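Local coordinates for variant surface glycoprotein MITat 1.13 (Trypanosoma brucei, PDB 6Z8H), which probably forms part of the dense, GPI-anchored surface coat by whose antigenic switching the trypanosome evades the immune response of its host, at residues A199-S210 against T238-K246; T285-F296 against I325-Y336. All blocks are in the same frame, centred on the assembly; numbering follows the deposited sequence.

Contact 1 (A199-S210 against T238-K246); sequences ATCASGVGQSSS and TWNAATNNK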
loop_
_atom_site.group_PDB
_atom_site.type_symbol
_atom_site.label_atom_id
_atom_site.label_comp_id
_atom_site.label_asym_id
_atom_site.label_seq_id
_atom_site.Cartn_x
_atom_site.Cartn_y
_atom_site.Cartn_z
ATOM N N ALA A 199 33.705 -25.064 14.274
ATOM C CA ALA A 199 35.080 -25.492 14.059
ATOM C C ALA A 199 35.186 -26.998 14.194
ATOM O O ALA A 199 34.496 -27.612 15.013
ATOM C CB ALA A 199 36.018 -24.798 15.044
ATOM N N THR A 200 36.012 -27.578 13.325
ATOM C CA THR A 200 36.384 -28.996 13.383
ATOM C C THR A 200 37.866 -29.115 13.059
ATOM O O THR A 200 38.316 -28.576 12.042
ATOM C CB THR A 200 35.608 -29.820 12.339
ATOM O OG1 THR A 200 34.202 -29.496 12.412
ATOM C CG2 THR A 200 35.820 -31.310 12.523
ATOM N N CYS A 201 38.615 -29.828 13.909
ATOM C CA CYS A 201 40.033 -30.085 13.683
ATOM C C CYS A 201 40.334 -31.566 13.828
ATOM O O CYS A 201 39.676 -32.331 14.546
ATOM C CB CYS A 201 40.916 -29.209 14.576
ATOM S SG CYS A 201 42.723 -29.273 14.250
ATOM N N ALA A 202 41.315 -31.981 13.091
ATOM C CA ALA A 202 41.627 -33.395 13.176
ATOM C C ALA A 202 43.065 -33.513 12.753
ATOM O O ALA A 202 43.369 -33.202 11.603
ATOM C CB ALA A 202 40.728 -34.189 12.244
ATOM N N SER A 203 43.916 -33.952 13.667
ATOM C CA SER A 203 45.332 -34.134 13.429
ATOM C C SER A 203 45.634 -35.620 13.495
ATOM O O SER A 203 44.849 -36.401 14.044
ATOM C CB SER A 203 46.125 -33.356 14.480
ATOM O OG SER A 203 45.625 -33.651 15.774
ATOM N N GLY A 204 46.740 -35.997 12.870
ATOM C CA GLY A 204 47.151 -37.383 12.796
ATOM C C GLY A 204 46.671 -38.069 11.526
ATOM O O GLY A 204 45.790 -37.581 10.808
ATOM N N VAL A 205 47.286 -39.232 11.266
ATOM C CA VAL A 205 46.934 -40.037 10.103
ATOM C C VAL A 205 45.546 -40.622 10.317
ATOM O O VAL A 205 45.242 -41.179 11.381
ATOM C CB VAL A 205 47.969 -41.151 9.858
ATOM C CG1 VAL A 205 47.708 -41.838 8.501
ATOM C CG2 VAL A 205 49.390 -40.618 9.918
ATOM N N GLY A 206 44.702 -40.517 9.307
ATOM C CA GLY A 206 43.332 -40.958 9.422
ATOM C C GLY A 206 42.373 -39.939 10.005
ATOM O O GLY A 206 41.157 -40.148 9.912
ATOM N N GLN A 207 42.875 -38.859 10.605
ATOM C CA GLN A 207 42.036 -37.806 11.187
ATOM C C GLN A 207 41.011 -38.395 12.161
ATOM O O GLN A 207 39.803 -38.150 12.058
ATOM C CB GLN A 207 41.367 -36.961 10.100
ATOM C CG GLN A 207 42.348 -36.236 9.180
ATOM C CD GLN A 207 42.635 -37.009 7.897
ATOM O OE1 GLN A 207 41.776 -37.729 7.384
ATOM N NE2 GLN A 207 43.842 -36.850 7.366
ATOM N N SER A 208 41.516 -39.160 13.131
ATOM C CA SER A 208 40.685 -39.744 14.175
ATOM C C SER A 208 40.963 -39.170 15.554
ATOM O O SER A 208 40.157 -39.386 16.463
ATOM C CB SER A 208 40.877 -41.269 14.224
ATOM O OG SER A 208 42.226 -41.614 14.477
ATOM N N SER A 209 42.050 -38.441 15.727
ATOM C CA SER A 209 42.423 -37.911 17.023
ATOM C C SER A 209 42.032 -36.442 17.044
ATOM O O SER A 209 41.510 -35.895 16.062
ATOM C CB SER A 209 43.915 -38.144 17.324
ATOM O OG SER A 209 44.709 -37.056 16.872
ATOM N N SER A 210 42.302 -35.795 18.165
ATOM C CA SER A 210 41.936 -34.407 18.366
ATOM C C SER A 210 43.185 -33.543 18.449
ATOM O O SER A 210 44.245 -33.998 18.878
ATOM C CB SER A 210 41.097 -34.268 19.637
ATOM O OG SER A 210 41.180 -32.968 20.173
ATOM N N THR A 238 33.138 -29.119 25.473
ATOM C CA THR A 238 33.208 -30.463 24.909
ATOM C C THR A 238 34.171 -30.509 23.727
ATOM O O THR A 238 34.866 -31.513 23.520
ATOM C CB THR A 238 31.808 -30.925 24.483
ATOM O OG1 THR A 238 31.076 -29.825 23.926
ATOM C CG2 THR A 238 31.052 -31.484 25.678
ATOM N N TRP A 239 34.220 -29.430 22.938
ATOM C CA TRP A 239 35.037 -29.422 21.727
ATOM C C TRP A 239 36.520 -29.576 22.051
ATOM O O TRP A 239 37.268 -30.237 21.310
ATOM C CB TRP A 239 34.791 -28.114 20.961
ATOM C CG TRP A 239 35.414 -28.096 19.611
ATOM C CD1 TRP A 239 35.024 -28.817 18.528
ATOM C CD2 TRP A 239 36.528 -27.304 19.193
ATOM N NE1 TRP A 239 35.865 -28.564 17.474
ATOM C CE2 TRP A 239 36.779 -27.621 17.852
ATOM C CE3 TRP A 239 37.347 -26.370 19.829
ATOM C CZ2 TRP A 239 37.820 -27.030 17.122
ATOM C CZ3 TRP A 239 38.383 -25.794 19.119
ATOM C CH2 TRP A 239 38.612 -26.129 17.768
ATOM N N ASN A 240 36.959 -28.997 23.170
ATOM C CA ASN A 240 38.383 -28.996 23.501
ATOM C C ASN A 240 38.919 -30.380 23.885
ATOM O O ASN A 240 40.140 -30.593 23.904
ATOM C CB ASN A 240 38.649 -27.999 24.630
ATOM C CG ASN A 240 38.378 -26.591 24.219
ATOM O OD1 ASN A 240 38.205 -26.326 23.048
ATOM N ND2 ASN A 240 38.350 -25.673 25.176
ATOM N N ALA A 241 38.046 -31.318 24.222
ATOM C CA ALA A 241 38.449 -32.692 24.480
ATOM C C ALA A 241 38.100 -33.618 23.327
ATOM O O ALA A 241 38.450 -34.808 23.371
ATOM C CB ALA A 241 37.825 -33.205 25.783
ATOM N N ALA A 242 37.453 -33.090 22.278
ATOM C CA ALA A 242 37.022 -33.897 21.152
ATOM C C ALA A 242 36.836 -32.978 19.952
ATOM O O ALA A 242 35.705 -32.783 19.501
ATOM C CB ALA A 242 35.707 -34.621 21.491
ATOM N N THR A 243 37.957 -32.510 19.398
ATOM C CA THR A 243 38.135 -31.497 18.317
ATOM C C THR A 243 37.687 -31.996 16.973
ATOM O O THR A 243 37.124 -31.171 16.239
ATOM C CB THR A 243 39.605 -31.114 18.256
ATOM O OG1 THR A 243 39.592 -29.774 18.702
ATOM C CG2 THR A 243 40.229 -31.406 16.914
ATOM N N ASN A 244 37.508 -33.295 16.812
ATOM C CA ASN A 244 37.021 -33.952 15.586
ATOM C C ASN A 244 35.489 -34.013 15.527
ATOM O O ASN A 244 34.992 -34.758 14.690
ATOM C CB ASN A 244 37.687 -35.321 15.401
ATOM C CG ASN A 244 37.614 -36.257 16.591
ATOM O OD1 ASN A 244 37.565 -35.831 17.735
ATOM N ND2 ASN A 244 37.673 -37.536 16.290
ATOM N N ASN A 245 34.790 -33.260 16.366
ATOM C CA ASN A 245 33.354 -33.088 16.242
ATOM C C ASN A 245 33.106 -31.617 15.949
ATOM O O ASN A 245 33.728 -30.721 16.537
ATOM C CB ASN A 245 32.619 -33.516 17.505
ATOM C CG ASN A 245 33.032 -34.884 17.973
ATOM O OD1 ASN A 245 32.436 -35.907 17.606
ATOM N ND2 ASN A 245 34.060 -34.915 18.792
ATOM N N LYS A 246 32.217 -31.379 15.009
ATOM C CA LYS A 246 31.886 -30.018 14.630
ATOM C C LYS A 246 31.095 -29.371 15.760
ATOM O O LYS A 246 30.051 -29.891 16.174
ATOM C CB LYS A 246 31.090 -30.051 13.335
ATOM C CG LYS A 246 30.842 -28.669 12.777
ATOM C CD LYS A 246 30.106 -28.721 11.445
ATOM C CE LYS A 246 28.760 -29.423 11.554
ATOM N NZ LYS A 246 27.948 -29.303 10.301
#

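Contact 2 (T285-F296 against I325-Y336); sequences TDFNAVRANPKF and INSAYGREGSEY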
loop_
_atom_site.group_PDB
_atom_site.type_symbol
_atom_site.label_atom_id
_atom_site.label_comp_id
_atom_site.label_asym_id
_atom_site.label_seq_id
_atom_site.Cartn_x
_atom_site.Cartn_y
_atom_site.Cartn_z
ATOM N N THR A 285 -28.138 -0.593 -0.685
ATOM C CA THR A 285 -29.032 -1.584 -1.277
ATOM C C THR A 285 -29.462 -2.661 -0.276
ATOM O O THR A 285 -30.221 -3.558 -0.641
ATOM C CB THR A 285 -28.372 -2.244 -2.493
ATOM O OG1 THR A 285 -27.094 -2.744 -2.096
ATOM C CG2 THR A 285 -28.209 -1.272 -3.652
ATOM N N ASP A 286 -29.018 -2.569 0.974
ATOM C CA ASP A 286 -29.441 -3.453 2.055
ATOM C C ASP A 286 -30.570 -2.770 2.834
ATOM O O ASP A 286 -30.334 -1.802 3.566
ATOM C CB ASP A 286 -28.247 -3.748 2.958
ATOM C CG ASP A 286 -28.613 -4.591 4.147
ATOM O OD1 ASP A 286 -29.781 -5.035 4.234
ATOM O OD2 ASP A 286 -27.716 -4.809 5.002
ATOM N N PHE A 287 -31.786 -3.312 2.729
ATOM C CA PHE A 287 -32.923 -2.677 3.402
ATOM C C PHE A 287 -32.676 -2.544 4.900
ATOM O O PHE A 287 -33.104 -1.574 5.524
ATOM C CB PHE A 287 -34.222 -3.438 3.134
ATOM C CG PHE A 287 -35.470 -2.670 3.498
ATOM C CD1 PHE A 287 -35.856 -1.565 2.760
ATOM C CD2 PHE A 287 -36.249 -3.055 4.581
ATOM C CE1 PHE A 287 -36.985 -0.859 3.085
ATOM C CE2 PHE A 287 -37.400 -2.350 4.912
ATOM C CZ PHE A 287 -37.760 -1.257 4.156
ATOM N N ASN A 288 -31.972 -3.496 5.504
ATOM C CA ASN A 288 -31.725 -3.406 6.939
ATOM C C ASN A 288 -30.851 -2.214 7.303
ATOM O O ASN A 288 -30.918 -1.727 8.437
ATOM C CB ASN A 288 -31.074 -4.692 7.447
ATOM C CG ASN A 288 -32.027 -5.880 7.430
ATOM O OD1 ASN A 288 -33.249 -5.739 7.601
ATOM N ND2 ASN A 288 -31.469 -7.062 7.222
ATOM N N ALA A 289 -30.041 -1.720 6.368
ATOM C CA ALA A 289 -29.246 -0.537 6.657
ATOM C C ALA A 289 -30.091 0.727 6.600
ATOM O O ALA A 289 -29.791 1.703 7.295
ATOM C CB ALA A 289 -28.115 -0.407 5.639
ATOM N N VAL A 290 -31.134 0.737 5.774
ATOM C CA VAL A 290 -32.016 1.893 5.634
ATOM C C VAL A 290 -33.134 1.880 6.667
ATOM O O VAL A 290 -33.449 2.920 7.255
ATOM C CB VAL A 290 -32.585 1.904 4.203
ATOM C CG1 VAL A 290 -33.659 2.904 4.092
ATOM C CG2 VAL A 290 -31.481 2.165 3.200
ATOM N N ARG A 291 -33.748 0.721 6.884
ATOM C CA ARG A 291 -34.993 0.535 7.679
ATOM C C ARG A 291 -34.796 1.009 9.118
ATOM O O ARG A 291 -35.814 1.305 9.775
ATOM C CB ARG A 291 -35.441 -0.930 7.634
ATOM C CG ARG A 291 -35.477 -1.634 8.984
ATOM C CD ARG A 291 -35.595 -3.140 8.839
ATOM N NE ARG A 291 -36.901 -3.555 8.346
ATOM C CZ ARG A 291 -38.014 -3.553 9.071
ATOM N NH1 ARG A 291 -37.984 -3.152 10.330
ATOM N NH2 ARG A 291 -39.153 -3.951 8.533
ATOM N N ALA A 292 -33.553 1.081 9.595
ATOM C CA ALA A 292 -33.301 1.479 10.973
ATOM C C ALA A 292 -33.174 2.984 11.130
ATOM O O ALA A 292 -33.297 3.489 12.253
ATOM C CB ALA A 292 -32.040 0.790 11.498
ATOM N N ASN A 293 -32.998 3.708 10.037
ATOM C CA ASN A 293 -32.690 5.119 10.128
ATOM C C ASN A 293 -33.936 5.916 10.488
ATOM O O ASN A 293 -34.968 5.797 9.810
ATOM C CB ASN A 293 -32.093 5.620 8.824
ATOM C CG ASN A 293 -31.397 6.942 8.997
ATOM O OD1 ASN A 293 -31.958 7.901 9.541
ATOM N ND2 ASN A 293 -30.190 7.014 8.520
ATOM N N PRO A 294 -33.894 6.707 11.563
ATOM C CA PRO A 294 -35.047 7.561 11.890
ATOM C C PRO A 294 -35.521 8.419 10.731
ATOM O O PRO A 294 -36.728 8.642 10.588
ATOM C CB PRO A 294 -34.531 8.413 13.062
ATOM C CG PRO A 294 -33.432 7.620 13.650
ATOM C CD PRO A 294 -32.777 6.906 12.504
ATOM N N LYS A 295 -34.604 8.914 9.897
ATOM C CA LYS A 295 -34.992 9.744 8.760
ATOM C C LYS A 295 -35.835 8.955 7.770
ATOM O O LYS A 295 -36.744 9.514 7.149
ATOM C CB LYS A 295 -33.738 10.311 8.083
ATOM C CG LYS A 295 -32.944 11.234 8.975
ATOM C CD LYS A 295 -31.588 11.577 8.356
ATOM C CE LYS A 295 -30.735 12.460 9.283
ATOM N NZ LYS A 295 -29.282 12.492 8.874
ATOM N N PHE A 296 -35.600 7.644 7.660
ATOM C CA PHE A 296 -36.422 6.809 6.787
ATOM C C PHE A 296 -37.829 6.681 7.351
ATOM O O PHE A 296 -38.825 6.904 6.648
ATOM C CB PHE A 296 -35.766 5.425 6.660
ATOM C CG PHE A 296 -36.659 4.382 6.078
ATOM C CD1 PHE A 296 -36.862 4.320 4.713
ATOM C CD2 PHE A 296 -37.274 3.441 6.897
ATOM C CE1 PHE A 296 -37.682 3.351 4.164
ATOM C CE2 PHE A 296 -38.110 2.480 6.359
ATOM C CZ PHE A 296 -38.313 2.422 5.007
ATOM N N ILE A 325 -44.698 0.983 4.820
ATOM C CA ILE A 325 -43.442 0.323 4.454
ATOM C C ILE A 325 -43.722 -0.936 3.646
ATOM O O ILE A 325 -43.123 -1.158 2.590
ATOM C CB ILE A 325 -42.614 0.019 5.714
ATOM C CG1 ILE A 325 -42.046 1.326 6.278
ATOM C CG2 ILE A 325 -41.491 -0.972 5.413
ATOM C CD1 ILE A 325 -41.447 1.236 7.673
ATOM N N ASN A 326 -44.681 -1.755 4.100
ATOM C CA ASN A 326 -44.986 -2.984 3.376
ATOM C C ASN A 326 -45.547 -2.709 1.984
ATOM O O ASN A 326 -45.228 -3.429 1.034
ATOM C CB ASN A 326 -45.982 -3.830 4.167
ATOM C CG ASN A 326 -45.412 -4.356 5.478
ATOM O OD1 ASN A 326 -44.201 -4.386 5.689
ATOM N ND2 ASN A 326 -46.306 -4.824 6.354
ATOM N N SER A 327 -46.386 -1.679 1.840
ATOM C CA SER A 327 -46.944 -1.363 0.525
ATOM C C SER A 327 -45.869 -0.847 -0.416
ATOM O O SER A 327 -45.881 -1.142 -1.621
ATOM C CB SER A 327 -48.046 -0.310 0.665
ATOM O OG SER A 327 -49.171 -0.840 1.335
ATOM N N ALA A 328 -44.927 -0.077 0.116
ATOM C CA ALA A 328 -43.949 0.562 -0.745
ATOM C C ALA A 328 -42.801 -0.363 -1.110
ATOM O O ALA A 328 -42.273 -0.257 -2.221
ATOM C CB ALA A 328 -43.379 1.818 -0.082
ATOM N N TYR A 329 -42.388 -1.254 -0.205
ATOM C CA TYR A 329 -41.156 -2.010 -0.397
ATOM C C TYR A 329 -41.361 -3.518 -0.311
ATOM O O TYR A 329 -40.383 -4.251 -0.225
ATOM C CB TYR A 329 -40.068 -1.558 0.606
ATOM C CG TYR A 329 -39.906 -0.070 0.695
ATOM C CD1 TYR A 329 -39.340 0.629 -0.344
ATOM C CD2 TYR A 329 -40.317 0.639 1.816
ATOM C CE1 TYR A 329 -39.251 2.015 -0.308
ATOM C CE2 TYR A 329 -40.207 2.000 1.871
ATOM C CZ TYR A 329 -39.609 2.693 0.829
ATOM O OH TYR A 329 -39.543 4.092 0.888
ATOM N N GLY A 330 -42.596 -3.993 -0.387
ATOM C CA GLY A 330 -42.920 -5.356 -0.057
ATOM C C GLY A 330 -42.915 -5.576 1.443
ATOM O O GLY A 330 -42.384 -4.781 2.219
ATOM N N ARG A 331 -43.514 -6.697 1.851
ATOM C CA ARG A 331 -43.673 -6.997 3.270
ATOM C C ARG A 331 -42.312 -6.987 3.960
ATOM O O ARG A 331 -41.403 -7.729 3.573
ATOM C CB ARG A 331 -44.369 -8.352 3.452
ATOM C CG ARG A 331 -44.611 -8.724 4.900
ATOM C CD ARG A 331 -45.653 -9.832 5.020
ATOM N NE ARG A 331 -46.938 -9.433 4.447
ATOM C CZ ARG A 331 -47.863 -8.728 5.094
ATOM N NH1 ARG A 331 -47.649 -8.333 6.343
ATOM N NH2 ARG A 331 -49.003 -8.407 4.492
ATOM N N GLU A 332 -42.175 -6.132 4.978
ATOM C CA GLU A 332 -40.909 -5.915 5.688
ATOM C C GLU A 332 -39.727 -5.684 4.735
ATOM O O GLU A 332 -38.590 -6.089 5.009
ATOM C CB GLU A 332 -40.625 -7.039 6.682
ATOM C CG GLU A 332 -41.651 -7.130 7.813
ATOM C CD GLU A 332 -41.120 -6.615 9.142
ATOM O OE1 GLU A 332 -39.983 -6.996 9.513
ATOM O OE2 GLU A 332 -41.839 -5.833 9.813
ATOM N N GLY A 333 -39.981 -5.006 3.616
ATOM C CA GLY A 333 -38.917 -4.674 2.690
ATOM C C GLY A 333 -38.414 -5.825 1.856
ATOM O O GLY A 333 -37.325 -5.735 1.288
ATOM N N SER A 334 -39.181 -6.913 1.762
ATOM C CA SER A 334 -38.739 -8.100 1.040
ATOM C C SER A 334 -38.603 -7.864 -0.457
ATOM O O SER A 334 -37.939 -8.652 -1.136
ATOM C CB SER A 334 -39.740 -9.233 1.280
ATOM O OG SER A 334 -41.042 -8.843 0.900
ATOM N N GLU A 335 -39.197 -6.798 -0.988
ATOM C CA GLU A 335 -39.115 -6.501 -2.409
ATOM C C GLU A 335 -38.211 -5.301 -2.686
ATOM O O GLU A 335 -38.228 -4.774 -3.792
ATOM C CB GLU A 335 -40.517 -6.294 -2.999
ATOM C CG GLU A 335 -41.435 -7.493 -2.857
ATOM C CD GLU A 335 -42.705 -7.386 -3.680
ATOM O OE1 GLU A 335 -43.270 -6.278 -3.794
ATOM O OE2 GLU A 335 -43.153 -8.425 -4.214
ATOM N N TYR A 336 -37.414 -4.871 -1.704
ATOM C CA TYR A 336 -36.599 -3.668 -1.859
ATOM C C TYR A 336 -35.637 -3.781 -3.033
ATOM O O TYR A 336 -35.385 -2.791 -3.734
ATOM C CB TYR A 336 -35.819 -3.420 -0.565
ATOM C CG TYR A 336 -34.896 -2.218 -0.537
ATOM C CD1 TYR A 336 -35.389 -0.933 -0.716
ATOM C CD2 TYR A 336 -33.531 -2.371 -0.293
ATOM C CE1 TYR A 336 -34.555 0.161 -0.671
ATOM C CE2 TYR A 336 -32.695 -1.277 -0.238
ATOM C CZ TYR A 336 -33.214 -0.009 -0.439
ATOM O OH TYR A 336 -32.405 1.081 -0.385
#

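Contact 1 (A199-S210 against T238-K246)
W239 lays the benzo side of its indole against A199, with CZ2 3.5 Å from A199 CB. The ring gets there because CG stands anti to the backbone N (chi1 -171°), which carries the indole from helix 236-239 down to strand 194-202. The carbonyl O of A199 lies 3.0 Å from W239 NE1, at an oblique angle to the ring, while N245 O sits in the ring plane at its edge. Over one face of the indole, displaced toward the rim, comes T243 OG1. The one strong hydrogen bond between the segments runs from C201 N to T243 O, 3.1 Å and nearly straight at 171°. S210 also meets T243: its OG takes a weak bond from T243 N. N244 holds CG between its own N and carbonyl carbon (chi1 52°), and its CB covers S209 O at 3.9 Å, a buried oxygen left without a partner in the model. T200 brings its hydroxyl rather than its methyl to K246: OG1 rests 3.3 Å from K246 CB, and the lysine chain then runs on past it, away from the strand. N245 ND2 braces the A242-N245 turn by donating to A242 O at 2.8 Å. C201 itself is fixed through its disulfide to C211. Chemically, this connection to strand 247-253, the outermost of this chain's sheet on that side, rests on the packing of A199 against a buried indole and on one sound backbone bond, C201 to T243, with only a weak bond to S210 OG beside it.

Contact 2 (T285-F296 against I325-Y336)
F287 is the main bump of this contact, and the hollow that takes it is lined by I325, Y329, G333 and Y336. F287 turns its ring away from its own N (chi1 -166°), out from the start of helix 287-291 toward G333. G333 CA lies over one face, 3.7 Å from the F287 ring centroid, a CH-pi contact; the lack of a side chain on G333 lets the ring come this close. I325 CG2 meets the ring edge, 3.9 Å from F287 CZ. Y336 presents a face to F287 CD1, which is 3.5 Å from Y336 CG, and the two ring planes lie at 57°. At the edge of that tyrosine ring sits T285 O, 3.4 Å from Y336 CE2, while Y336 OH bonds to I284 O. A second bump, F296, packs beside the first: its CE1 lies 3.7 Å from Y329 CE2 at the phenylalanine's edge, and its CE2 touches I325 CD1. Y329 touches both phenylalanines, completing an aromatic cluster of F287, F296, Y329 and Y336, and sends its hydroxyl on to K83 O at helix 78-129. At the rim R291 NH2 faces E332 OE1 at 3.3 Å, a salt bridge of charge alone because the oxygen lies well out of the guanidinium plane. No hydrogen bond joins the two segments: they meet mainly by aromatic and apolar packing, with one charge pair at the rim and both tyrosine hydroxyls satisfied by backbone carbonyls beyond the segments.

Contact 1 and contact 2 sit on opposite sides of the chain's centre in this elongated molecule, their centres about 84 Å apart and their nearest atoms still about 61 Å apart. They follow one another in sequence: contact 1 ends before contact 2 begins. The first belongs to the five-stranded antiparallel sheet, and its centre lies about 53 Å from the centre of the chain; the second, whose centre lies about 33 Å from that same point, joins short helices packed against the long helix 78-129. Each comes near the second subunit at a single residue, C201 touching L147 of the second subunit and K295 touching D373 of the second subunit. Neither includes the glycosylated N260, which lies between them in sequence.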